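PDB 5VG2: intradiol ring-cleavage Dioxygenase, which probably uses a non-haem ferric iron to cleave catechol-type aromatic rings between their two hydroxyl-bearing carbons, inserting both atoms of molecular oxygen. Local coordinates for residues W63-S68 / G114-R119; H128-V133 / N202-S207; F141-S146 / S160-N165. All coordinates share one frame; numbering follows the deposited sequence.

Contact 1: residues W63-S68 / G114-R119; sequences WQPDYS and GHYPGR. With FE (Fe (III) ion), chain E.
P65 and Y116 meet beside the ferric iron: CG of the proline comes to the edge of the tyrosine ring, 4.0 Å from Y116 CE1, and the two side chains cross at about a right angle. Y116 OH binds the iron at 2.5 Å, with the metal in the plane of the ring. Water 1 is a further ligand, 2.0 Å from the iron, and Y71, H122 and H124 supply the other protein ligands, the two-tyrosine, two-histidine set of intradiol dioxygenases. CB of R119 lies over one face of the Y116 ring, offset toward its rim. With chi1 at 49°, CG of Y116 sits between the backbone N and the carbonyl carbon, and the ring runs back past P65 to the metal. A type II turn from Y116 to R119, closed by R119 N to Y116 O, brings the arginine round under the ring; its guanidinium pairs with D168 and E170.

Further out, backbone meets backbone at G114. Its CA lies 3.2 Å from D66 O and 3.5 Å from Y67 O, two CA-H...O contacts made by the bare glycine backbone. D66 OD1 takes a bond from S68 OG and another from I70 N, bracing its own loop. The contact thus joins the loop leaving strand 59-63 to the one between strands 105-111 and 123-129, at the iron-bearing end of the fold.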
loop_
_atom_site.group_PDB
_atom_site.type_symbol
_atom_site.label_atom_id
_atom_site.label_comp_id
_atom_site.label_asym_id
_atom_site.label_seq_id
_atom_site.Cartn_x
_atom_site.Cartn_y
_atom_site.Cartn_z
ATOM N N TRP A 63 1.159 -2.823 -3.780
ATOM C CA TRP A 63 2.268 -3.733 -3.500
ATOM C C TRP A 63 2.768 -3.442 -2.140
ATOM O O TRP A 63 2.606 -2.343 -1.662
ATOM C CB TRP A 63 3.388 -3.667 -4.571
ATOM C CG TRP A 63 4.169 -2.415 -4.678
ATOM C CD1 TRP A 63 5.485 -2.236 -4.362
ATOM C CD2 TRP A 63 3.729 -1.187 -5.245
ATOM N NE1 TRP A 63 5.871 -0.942 -4.646
ATOM C CE2 TRP A 63 4.803 -0.280 -5.180
ATOM C CE3 TRP A 63 2.514 -0.748 -5.758
ATOM C CZ2 TRP A 63 4.694 1.041 -5.601
ATOM C CZ3 TRP A 63 2.411 0.591 -6.213
ATOM C CH2 TRP A 63 3.477 1.450 -6.121
ATOM N N GLN A 64 3.331 -4.457 -1.494
ATOM C CA GLN A 64 3.757 -4.336 -0.130
ATOM C C GLN A 64 4.708 -5.470 0.195
ATOM O O GLN A 64 4.628 -6.504 -0.430
ATOM C CB GLN A 64 2.523 -4.409 0.805
ATOM C CG GLN A 64 1.981 -5.809 1.002
ATOM C CD GLN A 64 0.698 -5.876 1.837
ATOM O OE1 GLN A 64 -0.386 -5.433 1.390
ATOM N NE2 GLN A 64 0.789 -6.508 3.018
ATOM N N PRO A 65 5.566 -5.291 1.194
ATOM C CA PRO A 65 6.510 -6.329 1.604
ATOM C C PRO A 65 5.852 -7.358 2.471
ATOM O O PRO A 65 4.830 -7.105 3.104
ATOM C CB PRO A 65 7.540 -5.563 2.419
ATOM C CG PRO A 65 6.758 -4.437 3.022
ATOM C CD PRO A 65 5.746 -4.059 1.984
ATOM N N ASP A 66 6.457 -8.525 2.559
ATOM C CA ASP A 66 5.923 -9.550 3.450
ATOM C C ASP A 66 6.289 -9.293 4.932
ATOM O O ASP A 66 6.866 -8.242 5.247
ATOM C CB ASP A 66 6.309 -10.930 2.933
ATOM C CG ASP A 66 7.699 -11.395 3.381
ATOM O OD1 ASP A 66 8.539 -10.564 3.799
ATOM O OD2 ASP A 66 7.942 -12.659 3.382
ATOM N N TYR A 67 5.975 -10.230 5.825
ATOM C CA TYR A 67 6.236 -10.006 7.277
ATOM C C TYR A 67 7.703 -9.690 7.580
ATOM O O TYR A 67 7.967 -8.892 8.464
ATOM C CB TYR A 67 5.669 -11.146 8.165
ATOM C CG TYR A 67 6.543 -12.360 8.227
ATOM C CD1 TYR A 67 7.595 -12.438 9.137
ATOM C CD2 TYR A 67 6.371 -13.423 7.330
ATOM C CE1 TYR A 67 8.432 -13.537 9.146
ATOM C CE2 TYR A 67 7.218 -14.528 7.362
ATOM C CZ TYR A 67 8.239 -14.565 8.249
ATOM O OH TYR A 67 9.106 -15.648 8.299
ATOM N N SER A 68 8.630 -10.277 6.844
ATOM C CA SER A 68 10.076 -10.026 7.070
ATOM C C SER A 68 10.625 -8.855 6.248
ATOM O O SER A 68 11.811 -8.586 6.295
ATOM C CB SER A 68 10.924 -11.272 6.843
ATOM O OG SER A 68 10.563 -11.910 5.655
ATOM N N GLY A 114 4.922 -6.040 6.616
ATOM C CA GLY A 114 6.123 -6.063 7.452
ATOM C C GLY A 114 6.794 -4.725 7.367
ATOM O O GLY A 114 6.478 -3.930 6.508
ATOM N N HIS A 115 7.694 -4.471 8.303
ATOM C CA HIS A 115 8.588 -3.350 8.195
ATOM C C HIS A 115 9.954 -3.848 7.754
ATOM O O HIS A 115 10.271 -4.992 7.920
ATOM C CB HIS A 115 8.671 -2.606 9.517
ATOM C CG HIS A 115 9.180 -3.411 10.679
ATOM N ND1 HIS A 115 8.335 -3.982 11.599
ATOM C CD2 HIS A 115 10.429 -3.651 11.125
ATOM C CE1 HIS A 115 9.036 -4.591 12.541
ATOM N NE2 HIS A 115 10.315 -4.396 12.281
ATOM N N TYR A 116 10.736 -2.970 7.180
ATOM C CA TYR A 116 12.117 -3.258 6.928
ATOM C C TYR A 116 12.964 -2.099 7.415
ATOM O O TYR A 116 12.430 -1.044 7.726
ATOM C CB TYR A 116 12.335 -3.577 5.467
ATOM C CG TYR A 116 11.743 -2.626 4.484
ATOM C CD1 TYR A 116 10.433 -2.750 4.088
ATOM C CD2 TYR A 116 12.514 -1.625 3.933
ATOM C CE1 TYR A 116 9.893 -1.897 3.112
ATOM C CE2 TYR A 116 11.996 -0.763 2.994
ATOM C CZ TYR A 116 10.683 -0.908 2.583
ATOM O OH TYR A 116 10.187 -0.053 1.674
ATOM N N PRO A 117 14.286 -2.301 7.545
ATOM C CA PRO A 117 15.075 -1.215 8.129
ATOM C C PRO A 117 14.911 0.104 7.400
ATOM O O PRO A 117 14.981 0.140 6.191
ATOM C CB PRO A 117 16.505 -1.734 8.036
ATOM C CG PRO A 117 16.337 -3.206 8.140
ATOM C CD PRO A 117 15.072 -3.536 7.387
ATOM N N GLY A 118 14.677 1.174 8.144
ATOM C CA GLY A 118 14.532 2.503 7.569
ATOM C C GLY A 118 13.118 2.847 7.114
ATOM O O GLY A 118 12.909 3.925 6.537
ATOM N N ARG A 119 12.139 1.964 7.346
ATOM C CA ARG A 119 10.755 2.265 6.994
ATOM C C ARG A 119 9.742 1.760 8.005
ATOM O O ARG A 119 9.877 0.699 8.575
ATOM C CB ARG A 119 10.361 1.699 5.620
ATOM C CG ARG A 119 11.133 2.232 4.414
ATOM C CD ARG A 119 10.908 3.681 4.066
ATOM N NE ARG A 119 9.573 4.177 4.402
ATOM C CZ ARG A 119 8.514 4.169 3.587
ATOM N NH1 ARG A 119 7.363 4.650 4.015
ATOM N NH2 ARG A 119 8.590 3.650 2.373
HETATM FE FE FE E . 8.100 0.098 0.335
HETATM O O HOH W 1 9.208 1.812 0.391
#

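Contact 2: residues H128-V133 / N202-S207; sequences HANGNV and NPLHRS. With CAC (cacodylate ion), chain F.
V133 and S207 are joined by a backbone bond, S207 N to V133 O at 2.8 Å, almost straight at 170°, while a type I' turn from A129 to N132 faces a type I turn from N202 to H205. The side chains fill in around this pairing. CB of A129 rests against CB of P203 at 4.1 Å, an apolar touch where strand 123-129 enters the turn. Next to the bond, V133 CG1 lies alongside S207 CB; the serine OG, anti to its own N (chi1 177°), turns to E14, which also takes H205 NE2. N132 reaches across the stem of R206 at about a right angle. Its OD1 lies in the guanidinium plane at the edge, 3.6 Å from R206 NE, with the amide and guanidinium planes 76° apart, so the two pack without matching their flat groups.

The N202 turn is braced from within: its OD1 accepts from L204 N at 3.0 Å, an Asx turn in which the donor stands well above the carbonyl plane. Away from the 202-207 segment, H128 ND1 gives a straight bond of 2.9 Å to O1 of a cacodylate ion, probably from the crystallisation liquor and also held by K59.

The hairpin linking strands 123-129 and 132-139 is therefore tied to the tail that follows strand 193-201, bringing together segments that extend from the two sheets.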
loop_
_atom_site.group_PDB
_atom_site.type_symbol
_atom_site.label_atom_id
_atom_site.label_comp_id
_atom_site.label_asym_id
_atom_site.label_seq_id
_atom_site.Cartn_x
_atom_site.Cartn_y
_atom_site.Cartn_z
ATOM N N HIS A 128 -4.079 4.454 -11.995
ATOM C CA HIS A 128 -4.183 4.849 -13.367
ATOM C C HIS A 128 -5.609 5.209 -13.675
ATOM O O HIS A 128 -6.518 4.416 -13.379
ATOM C CB HIS A 128 -3.751 3.717 -14.300
ATOM C CG HIS A 128 -2.319 3.319 -14.142
ATOM N ND1 HIS A 128 -1.721 2.374 -14.948
ATOM C CD2 HIS A 128 -1.362 3.741 -13.286
ATOM C CE1 HIS A 128 -0.459 2.220 -14.589
ATOM N NE2 HIS A 128 -0.215 3.044 -13.583
ATOM N N ALA A 129 -5.776 6.392 -14.263
ATOM C CA ALA A 129 -7.058 6.883 -14.738
ATOM C C ALA A 129 -6.797 7.549 -16.083
ATOM O O ALA A 129 -5.824 8.326 -16.214
ATOM C CB ALA A 129 -7.623 7.908 -13.753
ATOM N N ASN A 130 -7.659 7.298 -17.058
ATOM C CA ASN A 130 -7.614 8.014 -18.361
ATOM C C ASN A 130 -6.280 7.844 -19.111
ATOM O O ASN A 130 -5.815 8.763 -19.773
ATOM C CB ASN A 130 -7.860 9.555 -18.177
ATOM C CG ASN A 130 -9.092 9.895 -17.343
ATOM O OD1 ASN A 130 -9.048 10.807 -16.515
ATOM N ND2 ASN A 130 -10.215 9.241 -17.627
ATOM N N GLY A 131 -5.642 6.694 -18.969
ATOM C CA GLY A 131 -4.307 6.461 -19.562
ATOM C C GLY A 131 -3.152 7.230 -18.917
ATOM O O GLY A 131 -2.080 7.328 -19.510
ATOM N N ASN A 132 -3.370 7.783 -17.722
ATOM C CA ASN A 132 -2.317 8.458 -16.991
ATOM C C ASN A 132 -2.158 7.898 -15.609
ATOM O O ASN A 132 -3.072 7.354 -15.003
ATOM C CB ASN A 132 -2.623 9.919 -16.776
ATOM C CG ASN A 132 -2.849 10.646 -18.024
ATOM O OD1 ASN A 132 -1.926 10.749 -18.845
ATOM N ND2 ASN A 132 -4.040 11.232 -18.160
ATOM N N VAL A 133 -0.967 8.125 -15.090
ATOM C CA VAL A 133 -0.622 7.780 -13.699
ATOM C C VAL A 133 -1.084 8.969 -12.899
ATOM O O VAL A 133 -0.371 9.961 -12.764
ATOM C CB VAL A 133 0.854 7.534 -13.537
ATOM C CG1 VAL A 133 1.115 7.148 -12.120
ATOM C CG2 VAL A 133 1.285 6.422 -14.488
ATOM N N ASN A 202 -6.871 13.673 -8.129
ATOM C CA ASN A 202 -7.056 14.385 -9.372
ATOM C C ASN A 202 -6.823 13.442 -10.550
ATOM O O ASN A 202 -5.658 13.206 -10.920
ATOM C CB ASN A 202 -6.094 15.559 -9.467
ATOM C CG ASN A 202 -6.293 16.373 -10.717
ATOM O OD1 ASN A 202 -7.113 16.052 -11.556
ATOM N ND2 ASN A 202 -5.530 17.411 -10.838
ATOM N N PRO A 203 -7.903 12.973 -11.189
ATOM C CA PRO A 203 -7.743 12.044 -12.308
ATOM C C PRO A 203 -7.148 12.644 -13.600
ATOM O O PRO A 203 -6.852 11.896 -14.531
ATOM C CB PRO A 203 -9.178 11.534 -12.545
ATOM C CG PRO A 203 -10.061 12.609 -12.052
ATOM C CD PRO A 203 -9.289 13.417 -11.037
ATOM N N LEU A 204 -6.962 13.965 -13.644
ATOM C CA LEU A 204 -6.285 14.648 -14.754
ATOM C C LEU A 204 -4.832 15.068 -14.454
ATOM O O LEU A 204 -4.217 15.818 -15.238
ATOM C CB LEU A 204 -7.094 15.904 -15.139
ATOM C CG LEU A 204 -8.615 15.754 -15.249
ATOM C CD1 LEU A 204 -9.164 17.130 -15.669
ATOM C CD2 LEU A 204 -9.033 14.616 -16.181
ATOM N N HIS A 205 -4.313 14.614 -13.322
ATOM C CA HIS A 205 -2.937 14.853 -12.898
ATOM C C HIS A 205 -2.027 13.820 -13.551
ATOM O O HIS A 205 -2.407 12.661 -13.669
ATOM C CB HIS A 205 -2.880 14.688 -11.369
ATOM C CG HIS A 205 -1.543 14.930 -10.757
ATOM N ND1 HIS A 205 -0.869 16.122 -10.871
ATOM C CD2 HIS A 205 -0.756 14.124 -10.001
ATOM C CE1 HIS A 205 0.284 16.038 -10.224
ATOM N NE2 HIS A 205 0.375 14.837 -9.682
ATOM N N ARG A 206 -0.846 14.232 -14.019
ATOM C CA ARG A 206 0.225 13.282 -14.354
ATOM C C ARG A 206 1.220 13.280 -13.231
ATOM O O ARG A 206 1.874 14.273 -13.001
ATOM C CB ARG A 206 0.870 13.613 -15.711
ATOM C CG ARG A 206 -0.197 13.433 -16.813
ATOM C CD ARG A 206 0.275 13.757 -18.209
ATOM N NE ARG A 206 1.086 12.655 -18.720
ATOM C CZ ARG A 206 2.402 12.688 -18.980
ATOM N NH1 ARG A 206 3.148 13.788 -18.794
ATOM N NH2 ARG A 206 2.990 11.586 -19.457
ATOM N N SER A 207 1.287 12.184 -12.483
ATOM C CA SER A 207 2.215 12.110 -11.343
ATOM C C SER A 207 3.629 12.047 -11.852
ATOM O O SER A 207 3.885 11.431 -12.876
ATOM C CB SER A 207 1.950 10.886 -10.488
ATOM O OG SER A 207 2.891 10.786 -9.419
HETATM AS AS CAC F . -3.278 2.193 -18.085
HETATM O O1 CAC F . -3.054 0.844 -17.009
HETATM O O2 CAC F . -1.943 3.304 -17.941
HETATM C C1 CAC F . -3.328 1.509 -19.921
HETATM C C2 CAC F . -4.946 3.157 -17.673
#

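Contact 3: residues F141-S146 / S160-N165; sequences FDESTS and SRRMKN
E143 and R162 make an end-on, two-pronged salt bridge: R162 NH1 reaches E143 OE1 at 2.9 Å and NH2 reaches OE2 at 3.1 Å. Each nitrogen meets its oxygen on the syn side, and the paired bonds hold the carboxylate and guanidinium planes nearly coplanar, 23° apart, and so restrain the rotation of both groups. A bend in the arginine at chi3 (65°) turns its end onto the glutamate, and S146 CB lies over one face of the guanidinium.

Equally firm is the buried end of the contact. N165 ND2 donates to F141 O at 2.9 Å, nearly in line with the carbonyl and in the plane of its own amide. The other end of that amide, OD1, accepts a hydrogen bond from water 2 at 2.7 Å, and the same water accepts from F141 N. T120 OG1 also bonds to N165 OD1, so both ends of the amide are held.

The outer side is looser. K164 crosses the glutamate at a slant, with CD 3.5 Å from E143 OE1, but NZ stays 3.9 Å from OE2, a long salt bridge.

At the N-terminus of helix 143-150, D142 occupies the N-cap position, although its bond to S144 N is weak. With two basic partners around it, the E143 carboxylate is probably stabilised in its ionised form, and the start of the helix is tied by charge to the 160-165 loop.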
loop_
_atom_site.group_PDB
_atom_site.type_symbol
_atom_site.label_atom_id
_atom_site.label_comp_id
_atom_site.label_asym_id
_atom_site.label_seq_id
_atom_site.Cartn_x
_atom_site.Cartn_y
_atom_site.Cartn_z
ATOM N N PHE A 141 -0.465 3.111 9.004
ATOM C CA PHE A 141 -1.253 2.533 10.059
ATOM C C PHE A 141 -1.126 3.341 11.326
ATOM O O PHE A 141 -0.111 3.975 11.574
ATOM C CB PHE A 141 -0.822 1.076 10.266
ATOM C CG PHE A 141 -1.061 0.243 9.051
ATOM C CD1 PHE A 141 -0.092 0.183 8.050
ATOM C CD2 PHE A 141 -2.266 -0.393 8.837
ATOM C CE1 PHE A 141 -0.313 -0.486 6.866
ATOM C CE2 PHE A 141 -2.506 -1.087 7.670
ATOM C CZ PHE A 141 -1.501 -1.152 6.695
ATOM N N ASP A 142 -2.209 3.356 12.105
ATOM C CA ASP A 142 -2.240 3.985 13.429
ATOM C C ASP A 142 -1.209 3.272 14.322
ATOM O O ASP A 142 -0.968 2.054 14.178
ATOM C CB ASP A 142 -3.647 3.879 14.053
ATOM C CG ASP A 142 -3.775 4.598 15.436
ATOM O OD1 ASP A 142 -2.785 5.211 15.942
ATOM O OD2 ASP A 142 -4.900 4.549 16.041
ATOM N N GLU A 143 -0.595 4.021 15.233
ATOM C CA GLU A 143 0.440 3.443 16.093
ATOM C C GLU A 143 -0.122 2.351 17.036
ATOM O O GLU A 143 0.511 1.329 17.298
ATOM C CB GLU A 143 1.158 4.544 16.851
ATOM C CG GLU A 143 2.083 4.100 17.975
ATOM C CD GLU A 143 3.184 3.121 17.555
ATOM O OE1 GLU A 143 3.626 3.165 16.359
ATOM O OE2 GLU A 143 3.631 2.325 18.453
ATOM N N SER A 144 -1.318 2.568 17.542
ATOM C CA SER A 144 -1.974 1.565 18.377
ATOM C C SER A 144 -2.228 0.262 17.598
ATOM O O SER A 144 -1.983 -0.808 18.127
ATOM C CB SER A 144 -3.271 2.108 18.969
ATOM O OG SER A 144 -4.206 2.337 17.942
ATOM N N THR A 145 -2.691 0.344 16.368
ATOM C CA THR A 145 -2.894 -0.846 15.538
ATOM C C THR A 145 -1.564 -1.592 15.262
ATOM O O THR A 145 -1.498 -2.800 15.380
ATOM C CB THR A 145 -3.566 -0.516 14.183
ATOM O OG1 THR A 145 -4.760 0.248 14.380
ATOM C CG2 THR A 145 -3.871 -1.798 13.419
ATOM N N SER A 146 -0.530 -0.862 14.866
ATOM C CA SER A 146 0.783 -1.437 14.641
ATOM C C SER A 146 1.250 -2.206 15.880
ATOM O O SER A 146 1.739 -3.310 15.741
ATOM C CB SER A 146 1.823 -0.381 14.287
ATOM O OG SER A 146 1.753 -0.010 12.917
ATOM N N SER A 160 14.060 -6.901 14.742
ATOM C CA SER A 160 14.519 -5.546 14.407
ATOM C C SER A 160 13.682 -4.462 15.044
ATOM O O SER A 160 12.553 -4.731 15.472
ATOM C CB SER A 160 14.427 -5.399 12.896
ATOM O OG SER A 160 15.246 -6.380 12.308
ATOM N N ARG A 161 14.240 -3.272 15.197
ATOM C CA ARG A 161 13.413 -2.155 15.678
ATOM C C ARG A 161 12.399 -1.726 14.626
ATOM O O ARG A 161 12.735 -1.543 13.480
ATOM C CB ARG A 161 14.286 -0.974 16.047
ATOM C CG ARG A 161 13.584 0.050 16.917
ATOM C CD ARG A 161 14.599 0.935 17.629
ATOM N NE ARG A 161 14.008 1.659 18.753
ATOM C CZ ARG A 161 14.666 2.021 19.867
ATOM N NH1 ARG A 161 15.967 1.722 20.052
ATOM N NH2 ARG A 161 14.014 2.706 20.823
ATOM N N ARG A 162 11.137 -1.616 15.015
ATOM C CA ARG A 162 10.120 -1.040 14.150
ATOM C C ARG A 162 10.256 0.486 14.142
ATOM O O ARG A 162 10.246 1.143 15.202
ATOM C CB ARG A 162 8.758 -1.437 14.662
ATOM C CG ARG A 162 7.594 -0.764 13.970
ATOM C CD ARG A 162 6.283 -1.475 14.373
ATOM N NE ARG A 162 5.955 -1.337 15.801
ATOM C CZ ARG A 162 5.401 -0.277 16.364
ATOM N NH1 ARG A 162 5.156 0.828 15.659
ATOM N NH2 ARG A 162 5.163 -0.286 17.683
ATOM N N MET A 163 10.433 1.041 12.948
ATOM C CA MET A 163 10.452 2.478 12.785
ATOM C C MET A 163 9.006 2.937 12.958
ATOM O O MET A 163 8.088 2.325 12.429
ATOM C CB MET A 163 10.997 2.862 11.422
ATOM C CG MET A 163 10.976 4.361 11.153
ATOM S SD MET A 163 11.951 4.912 9.754
ATOM C CE MET A 163 13.615 4.892 10.452
ATOM N N LYS A 164 8.811 3.992 13.741
ATOM C CA LYS A 164 7.490 4.612 13.902
ATOM C C LYS A 164 7.209 5.665 12.822
ATOM O O LYS A 164 8.117 6.223 12.226
ATOM C CB LYS A 164 7.392 5.248 15.287
ATOM C CG LYS A 164 7.522 4.313 16.457
ATOM C CD LYS A 164 6.559 4.759 17.562
ATOM C CE LYS A 164 6.972 4.446 18.990
ATOM N NZ LYS A 164 7.377 3.030 19.217
ATOM N N ASN A 165 5.938 5.958 12.593
ATOM C CA ASN A 165 5.549 6.902 11.543
ATOM C C ASN A 165 6.298 8.237 11.626
ATOM O O ASN A 165 6.752 8.756 10.624
ATOM C CB ASN A 165 4.025 7.182 11.561
ATOM C CG ASN A 165 3.192 5.978 11.140
ATOM O OD1 ASN A 165 3.651 5.025 10.459
ATOM N ND2 ASN A 165 1.929 6.005 11.565
HETATM O O HOH W 2 2.701 2.750 9.285
#

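Overall arrangement
Along the chain, contact 1 closes before the other two open, and contact 3 is nested within the loop that contact 2 closes. Contacts 1 and 3 are neighbours, their centres 11 Å apart on one side of the chain's centre; they touch where M163 packs against G118 and R119, and H115 against R161 and R162. The 114-119 loop, which carries the iron ligand Y116, is therefore backed by the segment following helix 143-150. Contact 2 lies on the opposite side, its centre 27 Å from that of contact 1 and 31 Å from that of contact 3. Strand 123-129 runs between these ends, carrying H124 near its start and the hairpin of contact 2 at its finish.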